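Side-chain contacts in five-membered-cyclitol-phosphate synthase (Streptomyces citricolor, PDB 6K96), which belongs to the myo-inositol-1-phosphate synthase family, is a four-chain Rossmann-type protein, and binds nicotinamide-adenine-dinucleotide and a sodium ion: residues 18-23 against 89-94; 188-193 against 211-216; 316-321 against 334-339. All coordinates share one frame; numbering follows the deposited sequence.

Contact 1 of 3, residues 18-23 against 89-94; sequences ALFQGA and ELPDPG
Leu90 reaches from the loop 89-94 onto helix 14-31 and is met there by Phe20 and Gln21. Its CB lies 4.1 Å from Phe20 CE2, at the start of an apolar path that the rest of the side chain continues. CG is anti to the carbonyl carbon of Leu90 (chi1 -71°), which carries both methyls on to the helix. Leu90 CD2 makes this side chain's nearest approach, 3.5 Å from Gln21 CA and 3.9 Å from Phe20 CD2, and so touches two successive helix residues. Leu90 CD1 crosses the Gln21 chain at a slant, 3.7 Å from Gln21 CG. The amide beyond is occupied elsewhere: Gln21 NE2 binds Pro84 O and Ser17 OG, while OE1 accepts from Leu86 N, fixing the methylene groups on which Leu90 rests. Farther along the loop, Pro91 O approaches the edge of the Phe20 ring in its plane, 3.5 Å from CZ, and Pro91 CD lies 4.1 Å from the same CZ. Phe57 and Phe72 make edge-to-face contacts with this ring. The arrangement is loop-on-helix packing in the Rossmann-type domain, where helix 14-31 follows the first strand, 5-10, of the parallel sheet.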
loop_
_atom_site.group_PDB
_atom_site.type_symbol
_atom_site.label_atom_id
_atom_site.label_comp_id
_atom_site.label_asym_id
_atom_site.label_seq_id
_atom_site.Cartn_x
_atom_site.Cartn_y
_atom_site.Cartn_z
ATOM N N ALA B 18 4.124 -20.686 20.295
ATOM C CA ALA B 18 3.018 -19.716 20.357
ATOM C C ALA B 18 2.021 -20.115 21.436
ATOM O O ALA B 18 1.647 -19.243 22.219
ATOM C CB ALA B 18 2.379 -19.581 19.008
ATOM N N LEU B 19 1.641 -21.372 21.533
ATOM C CA LEU B 19 0.594 -21.818 22.479
ATOM C C LEU B 19 1.095 -21.740 23.923
ATOM O O LEU B 19 0.303 -21.367 24.816
ATOM C CB LEU B 19 0.186 -23.257 22.153
ATOM C CG LEU B 19 -1.021 -23.735 22.937
ATOM C CD1 LEU B 19 -2.281 -23.111 22.398
ATOM C CD2 LEU B 19 -1.117 -25.235 22.887
ATOM N N PHE B 20 2.330 -22.183 24.135
ATOM C CA PHE B 20 2.970 -22.307 25.466
ATOM C C PHE B 20 3.255 -20.912 26.001
ATOM O O PHE B 20 2.752 -20.593 27.070
ATOM C CB PHE B 20 4.281 -23.080 25.392
ATOM C CG PHE B 20 4.953 -23.254 26.723
ATOM C CD1 PHE B 20 4.256 -23.796 27.800
ATOM C CD2 PHE B 20 6.271 -22.870 26.897
ATOM C CE1 PHE B 20 4.877 -24.000 29.022
ATOM C CE2 PHE B 20 6.899 -23.090 28.113
ATOM C CZ PHE B 20 6.205 -23.665 29.167
ATOM N N GLN B 21 4.030 -20.108 25.277
ATOM C CA GLN B 21 4.289 -18.698 25.645
ATOM C C GLN B 21 2.960 -17.946 25.724
ATOM O O GLN B 21 2.811 -17.129 26.628
ATOM C CB GLN B 21 5.172 -18.011 24.619
ATOM C CG GLN B 21 6.557 -18.593 24.573
ATOM C CD GLN B 21 7.516 -17.637 23.914
ATOM O OE1 GLN B 21 7.911 -16.647 24.535
ATOM N NE2 GLN B 21 7.885 -17.941 22.669
ATOM N N GLY B 22 2.040 -18.166 24.793
ATOM C CA GLY B 22 0.758 -17.448 24.841
ATOM C C GLY B 22 0.078 -17.675 26.171
ATOM O O GLY B 22 -0.162 -16.722 26.852
ATOM N N ALA B 23 -0.147 -18.925 26.542
ATOM C CA ALA B 23 -0.826 -19.329 27.790
ATOM C C ALA B 23 -0.187 -18.647 29.000
ATOM O O ALA B 23 -0.958 -18.292 29.886
ATOM C CB ALA B 23 -0.808 -20.819 27.966
ATOM N N GLU B 89 8.099 -14.940 32.119
ATOM C CA GLU B 89 8.849 -16.026 32.786
ATOM C C GLU B 89 8.112 -17.313 32.448
ATOM O O GLU B 89 7.131 -17.632 33.133
ATOM C CB GLU B 89 8.926 -15.822 34.297
ATOM C CG GLU B 89 7.568 -15.658 34.950
ATOM C CD GLU B 89 7.578 -14.856 36.240
ATOM O OE1 GLU B 89 8.366 -15.208 37.154
ATOM O OE2 GLU B 89 6.804 -13.872 36.328
ATOM N N LEU B 90 8.524 -17.967 31.367
ATOM C CA LEU B 90 7.966 -19.285 30.981
ATOM C C LEU B 90 8.338 -20.283 32.075
ATOM O O LEU B 90 9.513 -20.390 32.403
ATOM C CB LEU B 90 8.588 -19.687 29.645
ATOM C CG LEU B 90 8.117 -18.877 28.450
ATOM C CD1 LEU B 90 9.008 -19.160 27.248
ATOM C CD2 LEU B 90 6.669 -19.217 28.141
ATOM N N PRO B 91 7.355 -21.043 32.702
ATOM C CA PRO B 91 7.545 -22.021 33.767
ATOM C C PRO B 91 8.200 -23.300 33.225
ATOM O O PRO B 91 8.124 -23.531 32.037
ATOM C CB PRO B 91 6.110 -22.321 34.243
ATOM C CG PRO B 91 5.252 -22.075 33.026
ATOM C CD PRO B 91 5.964 -20.977 32.272
ATOM N N ASP B 92 8.833 -24.081 34.098
ATOM C CA ASP B 92 9.419 -25.387 33.726
ATOM C C ASP B 92 8.413 -26.459 34.118
ATOM O O ASP B 92 8.168 -26.659 35.302
ATOM C CB ASP B 92 10.812 -25.555 34.330
ATOM C CG ASP B 92 11.657 -26.507 33.508
ATOM O OD1 ASP B 92 11.412 -27.731 33.625
ATOM O OD2 ASP B 92 12.518 -26.013 32.726
ATOM N N PRO B 93 7.791 -27.165 33.146
ATOM C CA PRO B 93 6.782 -28.176 33.461
ATOM C C PRO B 93 7.404 -29.489 33.949
ATOM O O PRO B 93 6.638 -30.320 34.378
ATOM C CB PRO B 93 6.024 -28.386 32.147
ATOM C CG PRO B 93 7.014 -27.978 31.062
ATOM C CD PRO B 93 8.048 -27.069 31.705
ATOM N N GLY B 94 8.734 -29.645 33.835
ATOM C CA GLY B 94 9.515 -30.683 34.541
ATOM C C GLY B 94 9.765 -31.950 33.739
ATOM O O GLY B 94 10.368 -32.867 34.306
#

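Contact 2 of 3, residues 188-193 against 211-216; sequences LGTSVV and SYQLNL
Asn215 OD1 accepts a hydrogen bond of 2.9 Å from Thr190 OG1, joining the first turn of helix 190-203 to strand 207-217 of the mixed sheet. This is helix-on-sheet packing within the region of the myo-inositol-1-phosphate synthase family, with Gly189 as the N-cap residue of the helix. The hydroxyl stands nearly in line with the amide C=O, at a C=O...donor angle of 166°, and the two side chains meet from opposite directions. With Thr190 OG1 anti to the carbonyl carbon (chi1 -45°), CG2 is turned the other way, anti to the backbone N, and lies against both amides of the strand. Thr190 CG2 is 3.1 Å from both Gln213 OE1 and Asn215 OD1, tight contacts but not hydrogen bonds, and Gln213 passes obliquely to Thr190. Gln213 is extended beyond CG, itself anti to the backbone N (chi1 162°). Its amide is secured at both ends, by His194 ND1 at NE2 and by Lys236 NZ at OE1; the lysine charge would probably polarise the carbonyl. Lys236 of helix 234-239 also touches Thr190, Ser191 and Asn215, packing against this polar patch. Ser191, next along the helix, keeps its OG 3.6 Å from Gln213 OE1.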
loop_
_atom_site.group_PDB
_atom_site.type_symbol
_atom_site.label_atom_id
_atom_site.label_comp_id
_atom_site.label_asym_id
_atom_site.label_seq_id
_atom_site.Cartn_x
_atom_site.Cartn_y
_atom_site.Cartn_z
ATOM N N LEU B 188 -7.010 -15.403 11.462
ATOM C CA LEU B 188 -7.365 -14.459 10.371
ATOM C C LEU B 188 -6.478 -14.719 9.168
ATOM O O LEU B 188 -5.333 -14.302 9.128
ATOM C CB LEU B 188 -7.247 -12.989 10.786
ATOM C CG LEU B 188 -7.680 -12.051 9.654
ATOM C CD1 LEU B 188 -9.168 -12.213 9.344
ATOM C CD2 LEU B 188 -7.352 -10.610 9.967
ATOM N N GLY B 189 -7.052 -15.352 8.176
ATOM C CA GLY B 189 -6.235 -15.854 7.070
ATOM C C GLY B 189 -6.362 -14.999 5.864
ATOM O O GLY B 189 -7.413 -14.390 5.697
ATOM N N THR B 190 -5.321 -15.031 5.043
ATOM C CA THR B 190 -5.238 -14.324 3.761
ATOM C C THR B 190 -6.553 -14.490 3.014
ATOM O O THR B 190 -7.064 -13.473 2.434
ATOM C CB THR B 190 -4.047 -14.898 3.001
ATOM O OG1 THR B 190 -2.947 -15.002 3.910
ATOM C CG2 THR B 190 -3.707 -14.047 1.806
ATOM N N SER B 191 -7.036 -15.749 2.967
ATOM C CA SER B 191 -8.066 -16.187 2.000
ATOM C C SER B 191 -9.441 -15.672 2.451
ATOM O O SER B 191 -10.273 -15.302 1.578
ATOM C CB SER B 191 -7.988 -17.705 1.758
ATOM O OG SER B 191 -7.160 -18.025 0.591
ATOM N N VAL B 192 -9.709 -15.627 3.755
ATOM C CA VAL B 192 -10.989 -15.047 4.231
ATOM C C VAL B 192 -10.984 -13.547 3.917
ATOM O O VAL B 192 -12.024 -13.070 3.493
ATOM C CB VAL B 192 -11.254 -15.347 5.717
ATOM C CG1 VAL B 192 -10.295 -14.596 6.662
ATOM C CG2 VAL B 192 -12.697 -15.004 6.053
ATOM N N VAL B 193 -9.866 -12.843 4.023
ATOM C CA VAL B 193 -9.827 -11.409 3.612
ATOM C C VAL B 193 -10.060 -11.309 2.115
ATOM O O VAL B 193 -10.867 -10.524 1.710
ATOM C CB VAL B 193 -8.535 -10.651 3.954
ATOM C CG1 VAL B 193 -8.631 -9.215 3.470
ATOM C CG2 VAL B 193 -8.205 -10.700 5.421
ATOM N N SER B 211 -7.683 -10.277 -10.282
ATOM C CA SER B 211 -7.212 -10.220 -8.872
ATOM C C SER B 211 -5.972 -11.103 -8.724
ATOM O O SER B 211 -5.805 -11.935 -9.523
ATOM C CB SER B 211 -8.332 -10.495 -7.861
ATOM O OG SER B 211 -7.865 -10.444 -6.512
ATOM N N TYR B 212 -5.070 -10.780 -7.824
ATOM C CA TYR B 212 -3.992 -11.677 -7.367
ATOM C C TYR B 212 -3.878 -11.561 -5.861
ATOM O O TYR B 212 -4.224 -10.531 -5.254
ATOM C CB TYR B 212 -2.645 -11.466 -8.085
ATOM C CG TYR B 212 -2.073 -10.073 -8.104
ATOM C CD1 TYR B 212 -1.334 -9.621 -7.035
ATOM C CD2 TYR B 212 -2.264 -9.213 -9.181
ATOM C CE1 TYR B 212 -0.815 -8.328 -6.995
ATOM C CE2 TYR B 212 -1.763 -7.924 -9.159
ATOM C CZ TYR B 212 -1.029 -7.479 -8.064
ATOM O OH TYR B 212 -0.518 -6.219 -7.991
ATOM N N GLN B 213 -3.379 -12.646 -5.307
ATOM C CA GLN B 213 -3.028 -12.833 -3.888
ATOM C C GLN B 213 -1.620 -13.415 -3.906
ATOM O O GLN B 213 -1.449 -14.391 -4.611
ATOM C CB GLN B 213 -4.042 -13.802 -3.292
ATOM C CG GLN B 213 -3.606 -14.437 -1.980
ATOM C CD GLN B 213 -4.633 -15.348 -1.344
ATOM O OE1 GLN B 213 -4.283 -16.111 -0.442
ATOM N NE2 GLN B 213 -5.896 -15.251 -1.771
ATOM N N LEU B 214 -0.657 -12.820 -3.208
ATOM C CA LEU B 214 0.630 -13.502 -2.961
ATOM C C LEU B 214 0.982 -13.418 -1.494
ATOM O O LEU B 214 0.594 -12.432 -0.922
ATOM C CB LEU B 214 1.724 -12.954 -3.872
ATOM C CG LEU B 214 1.839 -11.440 -4.015
ATOM C CD1 LEU B 214 3.120 -10.980 -3.342
ATOM C CD2 LEU B 214 1.908 -11.116 -5.513
ATOM N N ASN B 215 1.667 -14.441 -0.968
ATOM C CA ASN B 215 2.058 -14.620 0.459
ATOM C C ASN B 215 3.591 -14.738 0.537
ATOM O O ASN B 215 4.232 -15.088 -0.470
ATOM C CB ASN B 215 1.338 -15.793 1.115
ATOM C CG ASN B 215 -0.169 -15.722 0.965
ATOM O OD1 ASN B 215 -0.892 -15.335 1.903
ATOM N ND2 ASN B 215 -0.661 -16.061 -0.219
ATOM N N LEU B 216 4.170 -14.285 1.649
ATOM C CA LEU B 216 5.632 -14.329 1.911
ATOM C C LEU B 216 5.751 -14.894 3.318
ATOM O O LEU B 216 4.910 -14.542 4.094
ATOM C CB LEU B 216 6.254 -12.922 1.868
ATOM C CG LEU B 216 5.991 -12.068 0.633
ATOM C CD1 LEU B 216 6.526 -10.634 0.830
ATOM C CD2 LEU B 216 6.642 -12.713 -0.594
#

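Contact 3 of 3, residues 316-321 against 334-339; sequences GGFSAA and PSYTSE
An ST turn leads into the 3-10 segment that starts at Ala320, and the residues around it form a small, largely apolar surface contact with Tyr336, just ahead of helix 338-353. In the turn, Ser319 OG accepts from Ala321 N at 3.2 Å, with an N-H...acceptor angle of 152°. The bond ties the serine side chain to the backbone, while Phe318 and Ala320, the residues before and after Ser319, both touch the tyrosine. Tyr336 points toward the loop, its CG anti to the carbonyl carbon (chi1 -62°), and its ring is met by the two residues at different places. Ala320 CB meets the ring obliquely, 3.9 Å from Tyr336 CE1. Phe318 takes the phenol end: its CE2 lies 3.9 Å from Tyr336 CZ, and the two aromatic side chains cross at a slant. Phe318 CG is anti to the backbone N (chi1 -177°), which brings CD2 and CE2 to the phenol end. The closest approach is that of Tyr336 OH, which lies 3.3 Å from Phe318 CD2, oblique to the Phe318 ring. The hydroxyl is hydrogen-bonded to Ala330 O, so the polar tip of Tyr336 is satisfied by the connecting loop. Val323 touches both aromatic side chains, and Pro329 and Ala330 add to the packing of Phe318. Beyond the two segments, Ala320 and Ala321 lean on Ala344 of helix 338-353, and Ser319 and Ala321 on Ile306 of helix 292-313. The contact thus closes the loop between these two helices on itself. Thr337 is the N-cap of the second helix, directly after the tyrosine. Over one face of the Tyr336 ring stands Ser335 OG, 3.6 Å above the plane and displaced toward the rim.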
loop_
_atom_site.group_PDB
_atom_site.type_symbol
_atom_site.label_atom_id
_atom_site.label_comp_id
_atom_site.label_asym_id
_atom_site.label_seq_id
_atom_site.Cartn_x
_atom_site.Cartn_y
_atom_site.Cartn_z
ATOM N N GLY B 316 -17.658 -38.411 22.380
ATOM C CA GLY B 316 -16.647 -38.899 21.429
ATOM C C GLY B 316 -17.032 -38.544 20.000
ATOM O O GLY B 316 -18.181 -38.106 19.760
ATOM N N GLY B 317 -16.109 -38.777 19.075
ATOM C CA GLY B 317 -16.295 -38.425 17.666
ATOM C C GLY B 317 -16.017 -36.953 17.442
ATOM O O GLY B 317 -15.289 -36.323 18.231
ATOM N N PHE B 318 -16.567 -36.448 16.350
ATOM C CA PHE B 318 -16.369 -35.050 15.910
ATOM C C PHE B 318 -17.346 -34.142 16.678
ATOM O O PHE B 318 -18.522 -34.514 16.858
ATOM C CB PHE B 318 -16.524 -34.952 14.391
ATOM C CG PHE B 318 -16.251 -33.557 13.909
ATOM C CD1 PHE B 318 -14.968 -33.048 13.944
ATOM C CD2 PHE B 318 -17.293 -32.733 13.510
ATOM C CE1 PHE B 318 -14.730 -31.744 13.529
ATOM C CE2 PHE B 318 -17.056 -31.424 13.115
ATOM C CZ PHE B 318 -15.772 -30.941 13.099
ATOM N N SER B 319 -16.865 -32.989 17.148
ATOM C CA SER B 319 -17.744 -31.948 17.736
ATOM C C SER B 319 -18.030 -30.903 16.659
ATOM O O SER B 319 -17.066 -30.453 15.972
ATOM C CB SER B 319 -17.199 -31.306 18.977
ATOM O OG SER B 319 -18.062 -30.240 19.363
ATOM N N ALA B 320 -19.298 -30.519 16.530
ATOM C CA ALA B 320 -19.699 -29.469 15.579
ATOM C C ALA B 320 -19.165 -28.093 16.053
ATOM O O ALA B 320 -19.009 -27.206 15.220
ATOM C CB ALA B 320 -21.190 -29.532 15.398
ATOM N N ALA B 321 -18.802 -27.923 17.324
ATOM C CA ALA B 321 -18.244 -26.646 17.818
ATOM C C ALA B 321 -16.926 -26.354 17.111
ATOM O O ALA B 321 -16.423 -25.259 17.247
ATOM C CB ALA B 321 -18.012 -26.695 19.309
ATOM N N PRO B 334 -20.588 -28.066 4.081
ATOM C CA PRO B 334 -21.949 -28.021 3.550
ATOM C C PRO B 334 -23.018 -28.635 4.475
ATOM O O PRO B 334 -24.162 -28.210 4.362
ATOM C CB PRO B 334 -21.832 -28.798 2.222
ATOM C CG PRO B 334 -20.378 -28.694 1.810
ATOM C CD PRO B 334 -19.608 -28.601 3.112
ATOM N N SER B 335 -22.671 -29.584 5.357
ATOM C CA SER B 335 -23.611 -30.243 6.310
ATOM C C SER B 335 -23.692 -29.517 7.671
ATOM O O SER B 335 -24.166 -30.145 8.632
ATOM C CB SER B 335 -23.222 -31.673 6.521
ATOM O OG SER B 335 -22.117 -31.755 7.405
ATOM N N TYR B 336 -23.268 -28.252 7.781
ATOM C CA TYR B 336 -23.258 -27.491 9.060
ATOM C C TYR B 336 -23.632 -26.024 8.830
ATOM O O TYR B 336 -23.115 -25.448 7.839
ATOM C CB TYR B 336 -21.904 -27.531 9.771
ATOM C CG TYR B 336 -21.405 -28.887 10.215
ATOM C CD1 TYR B 336 -21.973 -29.599 11.266
ATOM C CD2 TYR B 336 -20.270 -29.419 9.623
ATOM C CE1 TYR B 336 -21.440 -30.806 11.688
ATOM C CE2 TYR B 336 -19.738 -30.627 10.022
ATOM C CZ TYR B 336 -20.328 -31.327 11.046
ATOM O OH TYR B 336 -19.727 -32.516 11.325
ATOM N N THR B 337 -24.525 -25.502 9.701
ATOM C CA THR B 337 -24.985 -24.088 9.799
ATOM C C THR B 337 -24.327 -23.440 11.021
ATOM O O THR B 337 -23.776 -24.212 11.815
ATOM C CB THR B 337 -26.513 -23.980 9.930
ATOM O OG1 THR B 337 -26.958 -24.532 11.179
ATOM C CG2 THR B 337 -27.241 -24.651 8.789
ATOM N N SER B 338 -24.456 -22.114 11.222
ATOM C CA SER B 338 -23.866 -21.379 12.386
ATOM C C SER B 338 -24.491 -21.882 13.682
ATOM O O SER B 338 -23.812 -21.872 14.718
ATOM C CB SER B 338 -24.048 -19.887 12.324
ATOM O OG SER B 338 -23.615 -19.371 11.078
ATOM N N GLU B 339 -25.764 -22.260 13.597
ATOM C CA GLU B 339 -26.563 -22.752 14.747
ATOM C C GLU B 339 -26.075 -24.148 15.125
ATOM O O GLU B 339 -25.963 -24.395 16.328
ATOM C CB GLU B 339 -28.060 -22.657 14.445
ATOM C CG GLU B 339 -28.642 -21.344 14.946
ATOM C CD GLU B 339 -29.996 -20.996 14.348
ATOM O OE1 GLU B 339 -30.205 -21.384 13.170
ATOM O OE2 GLU B 339 -30.838 -20.337 15.051
#

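How the contacts relate
Contact 2 is buried, contact 1 partly so, and contact 3 lies at the surface. Each brings together different elements: a loop and helix 14-31 in contact 1, helix 190-203 and strand 207-217 in contact 2, and the two ends of the loop leading to helix 338-353 in contact 3. Chemistry follows place: the buried contact is polar and has a hydrogen bond between its segments, whereas contacts 1 and 3 are largely apolar, with their polar tips bonded elsewhere. Contacts 1 and 3 lie on opposite sides of the chain's centre, their centres 31 Å apart. The second subunit touches contacts 1 and 2, a third also packs on contact 2, and no other chain touches contact 3.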